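Dihydropyrimidinase (Dictyostelium discoideum, PDB 2FTW) catalyses the reversible, zinc-dependent hydrolytic ring opening of dihydropyrimidines such as 5,6-dihydrouracil, the second step of reductive pyrimidine degradation. Local coordinates at residues G366-T369 against W370-V374; M311-A315 against R316-D320; I445-S448 against D449-L452; I357-N361 against G362-G366. All coordinates share one frame; numbering follows the deposited sequence.

In the fold
Contacts 1, 2 and 4 form one cluster, while contact 3 stands apart. Contact 4 is the C-terminal end of helix 354-363, and contact 1 is the start of helix 370-384; they share Gly366, and their centres are about 8 Å apart. Contact 2, the end of helix 306-316, lies about 11 Å from contact 1 between centres. A salt bridge from Lys367 NZ to Asp312 OD1 (2.5 Å) joins these two, and Met311 CE packs on Gly362 N of contact 4 at 3.5 Å. Leu319 of contact 2 lies about 10 Å from the zinc ligand His247, side chain to side chain. Contact 3 is a hairpin whose nearest atoms are about 13 Å from contacts 1 and 4.

Contact 1 of 4, residues G366-T369 against W370-V374; sequences GKLT and WCQFV
Gln372 folds back over Thr369 at the start of helix 370-384. Its CB lies 3.6 Å from Thr369 OG1 and also meets Leu368 CD2. CG comes closer to the same hydroxyl, with Gln372 CG 3.3 Å from Thr369 OG1. From there the chain runs extended, and CD passes beside Thr369 toward its backbone N. The tip, Gln372 OE1, accepts from Thr369 N at 3.2 Å in a nearly straight bond (170°), with the donor tilted from the carbonyl plane. Gln372 OE1 also touches Leu368 CA at 3.6 Å. A water donates to Gln372 OE1 and, weakly, to Lys367 O.

The return bond runs from Gln372 N to Thr369 OG1 at 3.2 Å. Together the two bonds make a capping box, with Thr369 as N-cap. The hydroxyl of Thr369 stands between its backbone N and carbonyl carbon (chi1 69°), which turns it to the first helical turn. Thr369 O takes the backbone N-H of Phe373 at 3.0 Å. Leu368 CD1 lies 4.4 Å from Phe373 CB. Phe373 also meets Trp359 edge-to-face. Thr369 packs against Asp472 of a neighbouring subunit.

Contact 2 of 4, residues M311-A315 against R316-D320; sequences MDYLA and RGDLD
Tyr313 O accepts two backbone bonds at the end of helix 306-316, from Asp318 N at 2.9 Å and from Leu319 N at 3.2 Å. Both donors come from the same face of the Tyr313 carbonyl plane. Asp318 N is only tilted from that plane, but Leu319 N stands well above it. One residue earlier in the helix, Asp312 O takes Arg316 N.

Tyr313 CB rests against Leu319 CG at 3.9 Å. Further out, Tyr313 CD1 meets Asp318 CB at 3.7 Å, and the Asp318 carboxylate is turned 80° from the ring plane. The bonds from Asp318 N to Tyr313 O and from Gly317 N to Leu314 O, with Gly317 at positive phi (86°), make a Schellman motif. It takes the chain out of the helix and lets Leu319 fold back onto the last turn.

Leu314 starts out pointing away, with CG opposite its backbone N (chi1 -170°), but Leu314 CD1 comes back to Leu319 CB at 4.0 Å. Leu314 CD1 also meets Leu319 O at 3.7 Å. Arg316 bends at chi2 and chi3, with its CB and CG against Asp312 O. Its guanidinium leads away from this turn to the subunit interface, where it pairs with Asp318 of a neighbouring subunit in a salt bridge. Asp318 receives the reciprocal bridge from Arg316 of that subunit. Asp320 is held by Arg261 of its own chain.

Contact 3 of 4, residues I445-S448 against D449-L452; sequences IVWS and DNKL
Trp447 lies against the returning strand of a tight hairpin, with one ring face under the backbone of Asn450 and Lys451. Asn450 CA sits over its six-membered ring as a CH-pi contact, 4.2 Å from the Trp447 centroid. Lys451 N lies over the same face, offset toward the rim. The Asn450 amide runs alongside the indole and points the same way, its plane turned 73° from the ring. Asn450 OD1 reaches Trp447 CZ2 at 3.6 Å. Leu452 comes in obliquely, with Leu452 CD2 3.6 Å from Trp447 CE3. The indole gets there because CG lies opposite the backbone N (chi1 172°), which carries the ring along the hairpin.

Ser448 opens the type I' turn that ends at Lys451. These two form the antiparallel hydrogen-bonded pair. Ser448 N gives to Lys451 O at 3.1 Å, and Lys451 N gives to Ser448 O at 2.8 Å. Trp447 and Leu452 form the next, non-hydrogen-bonded pair. Val446 and Trp447 both face Thr439, a classic beta bulge that joins the hairpin to strand 431-441. Ser448 OG meets a water that donates to Lys451 O.

The hairpin therefore has two unlike faces: Trp447 and Leu452 pack toward helix 82-91, while the other face carries the side chains of Ser448 and Lys451, and a water joins Ser448 OG to Lys451 O.

Contact 4 of 4, residues I357-N361 against G362-G366; sequences IVWEN and GVNTG
Trp359 and Val363 meet ring to methyl near the end of helix 354-363. The indole of Trp359 swings opposite its backbone N (chi1 -171°), which brings one face over the next turn. Val363 CG2 sits above the six-membered ring as a CH-pi contact, 3.9 Å from the Trp359 centroid. The other methyl, Val363 CG1, touches Trp359 CZ2 at 3.8 Å.

Glu360 also extends opposite its backbone N, and a bend at chi2 (55°) brings the carboxylate back to Asn364. Asn364 ND2 bonds to Glu360 OE1 at 2.9 Å. The acceptor lies in the amide plane but is met from above the carboxylate plane. Thr433 ties down both groups, through its N to Glu360 and its O to Asn364. Trp359 NE1 gives to a water in the plane at the ring edge, which also lies near Asn364 OD1.

At Trp359 to Asn361 the helix widens into a pi-type turn, and Asn364 N bonds to Trp359 O at 3.1 Å. The bond from Val363 N to Trp359 O is weak. A Schellman motif follows, with Gly366 at positive phi. Asn361 ND2 bonds back to Ile357 O at 2.9 Å, and Asn361 N reaches the same oxygen from the opposite face. Thr365 OG1 lies 2.7 Å from Asn361 O.

Contact 1 of 4, residues G366-T369 against W370-V374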
loop_
_atom_site.group_PDB
_atom_site.type_symbol
_atom_site.label_atom_id
_atom_site.label_comp_id
_atom_site.label_asym_id
_atom_site.label_seq_id
_atom_site.Cartn_x
_atom_site.Cartn_y
_atom_site.Cartn_z
ATOM N N GLY A 366 23.175 6.076 6.682
ATOM C CA GLY A 366 22.210 6.874 7.441
ATOM C C GLY A 366 20.922 6.120 7.748
ATOM O O GLY A 366 20.021 6.658 8.380
ATOM N N LYS A 367 20.864 4.852 7.338
ATOM C CA LYS A 367 19.665 4.038 7.483
ATOM C C LYS A 367 19.450 3.588 8.912
ATOM O O LYS A 367 18.315 3.535 9.358
ATOM C CB LYS A 367 19.706 2.826 6.542
ATOM C CG LYS A 367 19.180 3.117 5.154
ATOM C CD LYS A 367 19.463 1.950 4.245
ATOM C CE LYS A 367 19.308 2.296 2.782
ATOM N NZ LYS A 367 17.897 2.186 2.384
ATOM N N LEU A 368 20.528 3.291 9.627
ATOM C CA LEU A 368 20.454 2.848 11.015
ATOM C C LEU A 368 21.269 3.755 11.914
ATOM O O LEU A 368 22.402 4.107 11.589
ATOM C CB LEU A 368 21.022 1.424 11.201
ATOM C CG LEU A 368 20.443 0.158 10.549
ATOM C CD1 LEU A 368 21.348 -1.008 10.870
ATOM C CD2 LEU A 368 19.034 -0.138 11.000
ATOM N N THR A 369 20.709 4.067 13.076
ATOM C CA THR A 369 21.494 4.649 14.170
ATOM C C THR A 369 22.326 3.565 14.854
ATOM O O THR A 369 22.169 2.375 14.592
ATOM C CB THR A 369 20.611 5.302 15.247
ATOM O OG1 THR A 369 19.889 4.289 15.955
ATOM C CG2 THR A 369 19.642 6.324 14.646
ATOM N N TRP A 370 23.212 3.985 15.747
ATOM C CA TRP A 370 24.020 3.056 16.540
ATOM C C TRP A 370 23.160 2.088 17.385
ATOM O O TRP A 370 23.429 0.879 17.440
ATOM C CB TRP A 370 24.939 3.840 17.480
ATOM C CG TRP A 370 26.108 4.518 16.839
ATOM C CD1 TRP A 370 26.489 4.465 15.525
ATOM C CD2 TRP A 370 27.093 5.314 17.507
ATOM N NE1 TRP A 370 27.631 5.208 15.335
ATOM C CE2 TRP A 370 28.029 5.728 16.536
ATOM C CE3 TRP A 370 27.255 5.743 18.828
ATOM C CZ2 TRP A 370 29.120 6.542 16.847
ATOM C CZ3 TRP A 370 28.345 6.553 19.138
ATOM C CH2 TRP A 370 29.258 6.944 18.149
ATOM N N CYS A 371 22.159 2.630 18.070
ATOM C CA CYS A 371 21.230 1.812 18.885
ATOM C C CYS A 371 20.413 0.812 18.049
ATOM O O CYS A 371 20.222 -0.321 18.446
ATOM C CB CYS A 371 20.294 2.722 19.703
ATOM S SG CYS A 371 21.164 3.676 20.999
ATOM N N GLN A 372 19.938 1.240 16.887
ATOM C CA GLN A 372 19.215 0.333 15.989
ATOM C C GLN A 372 20.136 -0.755 15.434
ATOM O O GLN A 372 19.680 -1.850 15.090
ATOM C CB GLN A 372 18.557 1.095 14.843
ATOM C CG GLN A 372 17.529 2.118 15.307
ATOM C CD GLN A 372 16.962 2.952 14.182
ATOM O OE1 GLN A 372 17.650 3.273 13.210
ATOM N NE2 GLN A 372 15.687 3.320 14.314
ATOM N N PHE A 373 21.430 -0.462 15.347
ATOM C CA PHE A 373 22.396 -1.481 14.942
ATOM C C PHE A 373 22.563 -2.568 16.007
ATOM O O PHE A 373 22.649 -3.758 15.691
ATOM C CB PHE A 373 23.744 -0.830 14.605
ATOM C CG PHE A 373 24.847 -1.812 14.396
ATOM C CD1 PHE A 373 25.633 -2.227 15.474
ATOM C CD2 PHE A 373 25.101 -2.331 13.133
ATOM C CE1 PHE A 373 26.660 -3.133 15.300
ATOM C CE2 PHE A 373 26.136 -3.245 12.947
ATOM C CZ PHE A 373 26.922 -3.638 14.041
ATOM N N VAL A 374 22.614 -2.176 17.272
ATOM C CA VAL A 374 22.687 -3.154 18.348
ATOM C C VAL A 374 21.412 -4.017 18.407
ATOM O O VAL A 374 21.490 -5.251 18.521
ATOM C CB VAL A 374 23.037 -2.470 19.695
ATOM C CG1 VAL A 374 22.822 -3.386 20.865
ATOM C CG2 VAL A 374 24.485 -2.017 19.667
HETATM O O HOH W 1 17.110 5.709 11.598
#

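Contact 2 of 4, residues M311-A315 against R316-D320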
loop_
_atom_site.group_PDB
_atom_site.type_symbol
_atom_site.label_atom_id
_atom_site.label_comp_id
_atom_site.label_asym_id
_atom_site.label_seq_id
_atom_site.Cartn_x
_atom_site.Cartn_y
_atom_site.Cartn_z
ATOM N N MET A 311 17.150 -3.303 4.300
ATOM C CA MET A 311 17.687 -2.497 5.407
ATOM C C MET A 311 16.678 -1.466 5.906
ATOM O O MET A 311 16.571 -1.243 7.112
ATOM C CB MET A 311 18.989 -1.814 5.005
ATOM C CG MET A 311 19.730 -1.133 6.147
ATOM S SD MET A 311 20.319 -2.285 7.402
ATOM C CE MET A 311 21.872 -2.856 6.705
ATOM N N ASP A 312 15.936 -0.843 4.994
ATOM C CA ASP A 312 14.793 0.012 5.376
ATOM C C ASP A 312 13.827 -0.699 6.325
ATOM O O ASP A 312 13.469 -0.168 7.378
ATOM C CB ASP A 312 14.009 0.462 4.130
ATOM C CG ASP A 312 14.773 1.477 3.277
ATOM O OD1 ASP A 312 15.774 2.056 3.756
ATOM O OD2 ASP A 312 14.355 1.698 2.118
ATOM N N TYR A 313 13.413 -1.910 5.965
ATOM C CA TYR A 313 12.493 -2.681 6.819
ATOM C C TYR A 313 13.123 -3.045 8.147
ATOM O O TYR A 313 12.456 -3.051 9.190
ATOM C CB TYR A 313 12.073 -3.957 6.119
ATOM C CG TYR A 313 10.958 -3.768 5.123
ATOM C CD1 TYR A 313 9.721 -3.299 5.537
ATOM C CD2 TYR A 313 11.125 -4.084 3.776
ATOM C CE1 TYR A 313 8.659 -3.130 4.629
ATOM C CE2 TYR A 313 10.064 -3.931 2.859
ATOM C CZ TYR A 313 8.841 -3.452 3.306
ATOM O OH TYR A 313 7.791 -3.294 2.435
ATOM N N LEU A 314 14.413 -3.372 8.087
ATOM C CA LEU A 314 15.178 -3.689 9.263
ATOM C C LEU A 314 15.188 -2.514 10.212
ATOM O O LEU A 314 14.864 -2.677 11.386
ATOM C CB LEU A 314 16.606 -4.090 8.885
ATOM C CG LEU A 314 17.462 -4.674 10.002
ATOM C CD1 LEU A 314 16.892 -5.999 10.474
ATOM C CD2 LEU A 314 18.887 -4.856 9.543
ATOM N N ALA A 315 15.546 -1.336 9.703
ATOM C CA ALA A 315 15.522 -0.090 10.488
ATOM C C ALA A 315 14.161 0.165 11.140
ATOM O O ALA A 315 14.095 0.611 12.272
ATOM C CB ALA A 315 15.898 1.105 9.606
ATOM N N ARG A 316 13.085 -0.110 10.407
ATOM C CA ARG A 316 11.715 0.076 10.907
ATOM C C ARG A 316 11.302 -0.941 11.957
ATOM O O ARG A 316 10.360 -0.705 12.703
ATOM C CB ARG A 316 10.711 -0.008 9.748
ATOM C CG ARG A 316 10.551 1.260 8.927
ATOM C CD ARG A 316 10.231 2.482 9.771
ATOM N NE ARG A 316 9.149 2.253 10.735
ATOM C CZ ARG A 316 9.080 2.787 11.960
ATOM N NH1 ARG A 316 10.036 3.588 12.423
ATOM N NH2 ARG A 316 8.046 2.515 12.741
ATOM N N GLY A 317 11.985 -2.081 12.003
ATOM C CA GLY A 317 11.587 -3.162 12.882
ATOM C C GLY A 317 10.543 -4.082 12.278
ATOM O O GLY A 317 9.974 -4.914 12.988
ATOM N N ASP A 318 10.306 -3.945 10.970
ATOM C CA ASP A 318 9.440 -4.868 10.241
ATOM C C ASP A 318 10.213 -6.124 9.909
ATOM O O ASP A 318 9.616 -7.162 9.613
ATOM C CB ASP A 318 8.877 -4.222 8.971
ATOM C CG ASP A 318 7.701 -3.309 9.263
ATOM O OD1 ASP A 318 6.715 -3.815 9.851
ATOM O OD2 ASP A 318 7.760 -2.088 8.931
ATOM N N LEU A 319 11.538 -6.002 9.896
ATOM C CA LEU A 319 12.451 -7.141 9.991
ATOM C C LEU A 319 13.206 -6.957 11.294
ATOM O O LEU A 319 13.445 -5.839 11.716
ATOM C CB LEU A 319 13.411 -7.204 8.799
ATOM C CG LEU A 319 12.764 -7.559 7.452
ATOM C CD1 LEU A 319 13.802 -7.577 6.346
ATOM C CD2 LEU A 319 12.023 -8.893 7.480
ATOM N N ASP A 320 13.542 -8.052 11.957
ATOM C CA ASP A 320 13.933 -7.957 13.361
ATOM C C ASP A 320 15.426 -8.022 13.571
ATOM O O ASP A 320 15.993 -7.133 14.193
ATOM C CB ASP A 320 13.235 -9.027 14.192
ATOM C CG ASP A 320 11.739 -8.899 14.134
ATOM O OD1 ASP A 320 11.142 -9.366 13.130
ATOM O OD2 ASP A 320 11.168 -8.314 15.081
#

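Contact 3 of 4, residues I445-S448 against D449-L452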
loop_
_atom_site.group_PDB
_atom_site.type_symbol
_atom_site.label_atom_id
_atom_site.label_comp_id
_atom_site.label_asym_id
_atom_site.label_seq_id
_atom_site.Cartn_x
_atom_site.Cartn_y
_atom_site.Cartn_z
ATOM N N ILE A 445 39.673 -11.937 26.438
ATOM C CA ILE A 445 39.958 -11.481 25.071
ATOM C C ILE A 445 40.180 -12.684 24.167
ATOM O O ILE A 445 41.054 -13.515 24.426
ATOM C CB ILE A 445 41.196 -10.546 24.998
ATOM C CG1 ILE A 445 40.879 -9.197 25.647
ATOM C CG2 ILE A 445 41.656 -10.333 23.529
ATOM C CD1 ILE A 445 42.090 -8.235 25.727
ATOM N N VAL A 446 39.400 -12.740 23.087
ATOM C CA VAL A 446 39.490 -13.812 22.091
ATOM C C VAL A 446 39.862 -13.274 20.700
ATOM O O VAL A 446 40.254 -14.040 19.826
ATOM C CB VAL A 446 38.172 -14.617 22.009
ATOM C CG1 VAL A 446 37.967 -15.450 23.276
ATOM C CG2 VAL A 446 36.976 -13.700 21.767
ATOM N N TRP A 447 39.721 -11.956 20.516
ATOM C CA TRP A 447 40.180 -11.256 19.327
ATOM C C TRP A 447 40.690 -9.873 19.741
ATOM O O TRP A 447 40.003 -9.136 20.468
ATOM C CB TRP A 447 39.024 -11.132 18.324
ATOM C CG TRP A 447 39.280 -10.282 17.116
ATOM C CD1 TRP A 447 38.815 -9.024 16.900
ATOM C CD2 TRP A 447 40.009 -10.644 15.940
ATOM N NE1 TRP A 447 39.216 -8.570 15.676
ATOM C CE2 TRP A 447 39.953 -9.542 15.061
ATOM C CE3 TRP A 447 40.710 -11.785 15.545
ATOM C CZ2 TRP A 447 40.576 -9.543 13.801
ATOM C CZ3 TRP A 447 41.327 -11.788 14.279
ATOM C CH2 TRP A 447 41.254 -10.673 13.432
ATOM N N SER A 448 41.896 -9.541 19.283
ATOM C CA SER A 448 42.524 -8.246 19.561
ATOM C C SER A 448 43.779 -8.090 18.708
ATOM O O SER A 448 44.397 -9.087 18.324
ATOM C CB SER A 448 42.920 -8.122 21.036
ATOM O OG SER A 448 44.097 -8.871 21.319
ATOM N N ASP A 449 44.154 -6.843 18.438
ATOM C CA ASP A 449 45.365 -6.523 17.652
ATOM C C ASP A 449 45.432 -7.348 16.365
ATOM O O ASP A 449 46.489 -7.842 15.980
ATOM C CB ASP A 449 46.638 -6.753 18.484
ATOM C CG ASP A 449 46.723 -5.849 19.733
ATOM O OD1 ASP A 449 45.910 -4.903 19.891
ATOM O OD2 ASP A 449 47.625 -6.093 20.572
ATOM N N ASN A 450 44.280 -7.507 15.717
ATOM C CA ASN A 450 44.145 -8.324 14.500
ATOM C C ASN A 450 44.551 -9.813 14.644
ATOM O O ASN A 450 44.912 -10.450 13.650
ATOM C CB ASN A 450 44.927 -7.660 13.347
ATOM C CG ASN A 450 44.306 -7.923 11.974
ATOM O OD1 ASN A 450 43.076 -7.943 11.825
ATOM N ND2 ASN A 450 45.162 -8.102 10.955
ATOM N N LYS A 451 44.479 -10.373 15.856
ATOM C CA LYS A 451 44.853 -11.775 16.087
ATOM C C LYS A 451 43.868 -12.513 16.997
ATOM O O LYS A 451 43.286 -11.921 17.901
ATOM C CB LYS A 451 46.274 -11.857 16.674
ATOM C CG LYS A 451 47.356 -11.155 15.837
ATOM C CD LYS A 451 47.546 -11.802 14.447
ATOM C CE LYS A 451 48.021 -10.796 13.389
ATOM N NZ LYS A 451 47.734 -11.266 11.994
ATOM N N LEU A 452 43.713 -13.815 16.761
ATOM C CA LEU A 452 42.834 -14.667 17.587
ATOM C C LEU A 452 43.588 -15.205 18.792
ATOM O O LEU A 452 44.769 -15.526 18.701
ATOM C CB LEU A 452 42.247 -15.833 16.770
ATOM C CG LEU A 452 41.204 -15.464 15.702
ATOM C CD1 LEU A 452 41.120 -16.514 14.589
ATOM C CD2 LEU A 452 39.824 -15.238 16.314
HETATM O O HOH W 2 47.080 -8.191 21.632
HETATM O O HOH W 3 43.925 -11.491 20.644
#

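Contact 4 of 4, residues I357-N361 against G362-G366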
loop_
_atom_site.group_PDB
_atom_site.type_symbol
_atom_site.label_atom_id
_atom_site.label_comp_id
_atom_site.label_asym_id
_atom_site.label_seq_id
_atom_site.Cartn_x
_atom_site.Cartn_y
_atom_site.Cartn_z
ATOM N N ILE A 357 29.257 -5.634 7.492
ATOM C CA ILE A 357 28.350 -5.461 6.365
ATOM C C ILE A 357 27.065 -4.728 6.792
ATOM O O ILE A 357 26.558 -3.855 6.064
ATOM C CB ILE A 357 28.009 -6.831 5.699
ATOM C CG1 ILE A 357 29.072 -7.225 4.678
ATOM C CG2 ILE A 357 26.694 -6.755 4.932
ATOM C CD1 ILE A 357 30.479 -7.066 5.123
ATOM N N VAL A 358 26.513 -5.095 7.948
ATOM C CA VAL A 358 25.320 -4.408 8.428
ATOM C C VAL A 358 25.693 -2.961 8.749
ATOM O O VAL A 358 24.958 -2.033 8.415
ATOM C CB VAL A 358 24.693 -5.086 9.672
ATOM C CG1 VAL A 358 23.525 -4.266 10.186
ATOM C CG2 VAL A 358 24.221 -6.488 9.356
ATOM N N TRP A 359 26.843 -2.779 9.394
ATOM C CA TRP A 359 27.330 -1.440 9.709
ATOM C C TRP A 359 27.492 -0.543 8.468
ATOM O O TRP A 359 26.986 0.588 8.423
ATOM C CB TRP A 359 28.659 -1.521 10.473
ATOM C CG TRP A 359 29.059 -0.204 10.998
ATOM C CD1 TRP A 359 29.731 0.768 10.333
ATOM C CD2 TRP A 359 28.796 0.309 12.304
ATOM N NE1 TRP A 359 29.902 1.865 11.133
ATOM C CE2 TRP A 359 29.344 1.608 12.357
ATOM C CE3 TRP A 359 28.156 -0.205 13.444
ATOM C CZ2 TRP A 359 29.269 2.398 13.494
ATOM C CZ3 TRP A 359 28.073 0.583 14.563
ATOM C CH2 TRP A 359 28.627 1.875 14.584
ATOM N N GLU A 360 28.193 -1.063 7.464
ATOM C CA GLU A 360 28.478 -0.312 6.239
ATOM C C GLU A 360 27.197 0.067 5.476
ATOM O O GLU A 360 27.025 1.212 5.036
ATOM C CB GLU A 360 29.395 -1.143 5.339
ATOM C CG GLU A 360 29.767 -0.506 3.999
ATOM C CD GLU A 360 30.380 0.878 4.154
ATOM O OE1 GLU A 360 31.084 1.127 5.161
ATOM O OE2 GLU A 360 30.155 1.726 3.262
ATOM N N ASN A 361 26.305 -0.898 5.321
ATOM C CA ASN A 361 25.058 -0.690 4.580
ATOM C C ASN A 361 23.910 -0.059 5.375
ATOM O O ASN A 361 22.939 0.417 4.788
ATOM C CB ASN A 361 24.603 -2.022 3.979
ATOM C CG ASN A 361 25.526 -2.496 2.872
ATOM O OD1 ASN A 361 25.458 -2.005 1.749
ATOM N ND2 ASN A 361 26.403 -3.444 3.188
ATOM N N GLY A 362 24.012 -0.077 6.703
ATOM C CA GLY A 362 22.970 0.441 7.576
ATOM C C GLY A 362 23.369 1.759 8.194
ATOM O O GLY A 362 22.695 2.775 8.004
ATOM N N VAL A 363 24.476 1.754 8.928
ATOM C CA VAL A 363 24.895 2.947 9.635
ATOM C C VAL A 363 25.441 3.995 8.657
ATOM O O VAL A 363 24.967 5.137 8.638
ATOM C CB VAL A 363 25.893 2.629 10.781
ATOM C CG1 VAL A 363 26.344 3.890 11.500
ATOM C CG2 VAL A 363 25.254 1.694 11.798
ATOM N N ASN A 364 26.406 3.606 7.821
ATOM C CA ASN A 364 27.099 4.580 6.969
ATOM C C ASN A 364 26.251 5.131 5.840
ATOM O O ASN A 364 26.597 6.147 5.254
ATOM C CB ASN A 364 28.420 4.006 6.456
ATOM C CG ASN A 364 29.405 3.767 7.575
ATOM O OD1 ASN A 364 29.222 4.256 8.693
ATOM N ND2 ASN A 364 30.453 3.007 7.291
ATOM N N THR A 365 25.125 4.477 5.558
ATOM C CA THR A 365 24.103 5.028 4.662
ATOM C C THR A 365 23.126 5.992 5.356
ATOM O O THR A 365 22.340 6.647 4.695
ATOM C CB THR A 365 23.292 3.910 3.999
ATOM O OG1 THR A 365 22.664 3.105 5.005
ATOM C CG2 THR A 365 24.189 3.032 3.136
ATOM N N GLY A 366 23.175 6.076 6.682
ATOM C CA GLY A 366 22.210 6.874 7.441
ATOM C C GLY A 366 20.922 6.120 7.748
ATOM O O GLY A 366 20.021 6.658 8.380
HETATM O O HOH W 4 31.095 4.828 10.980
#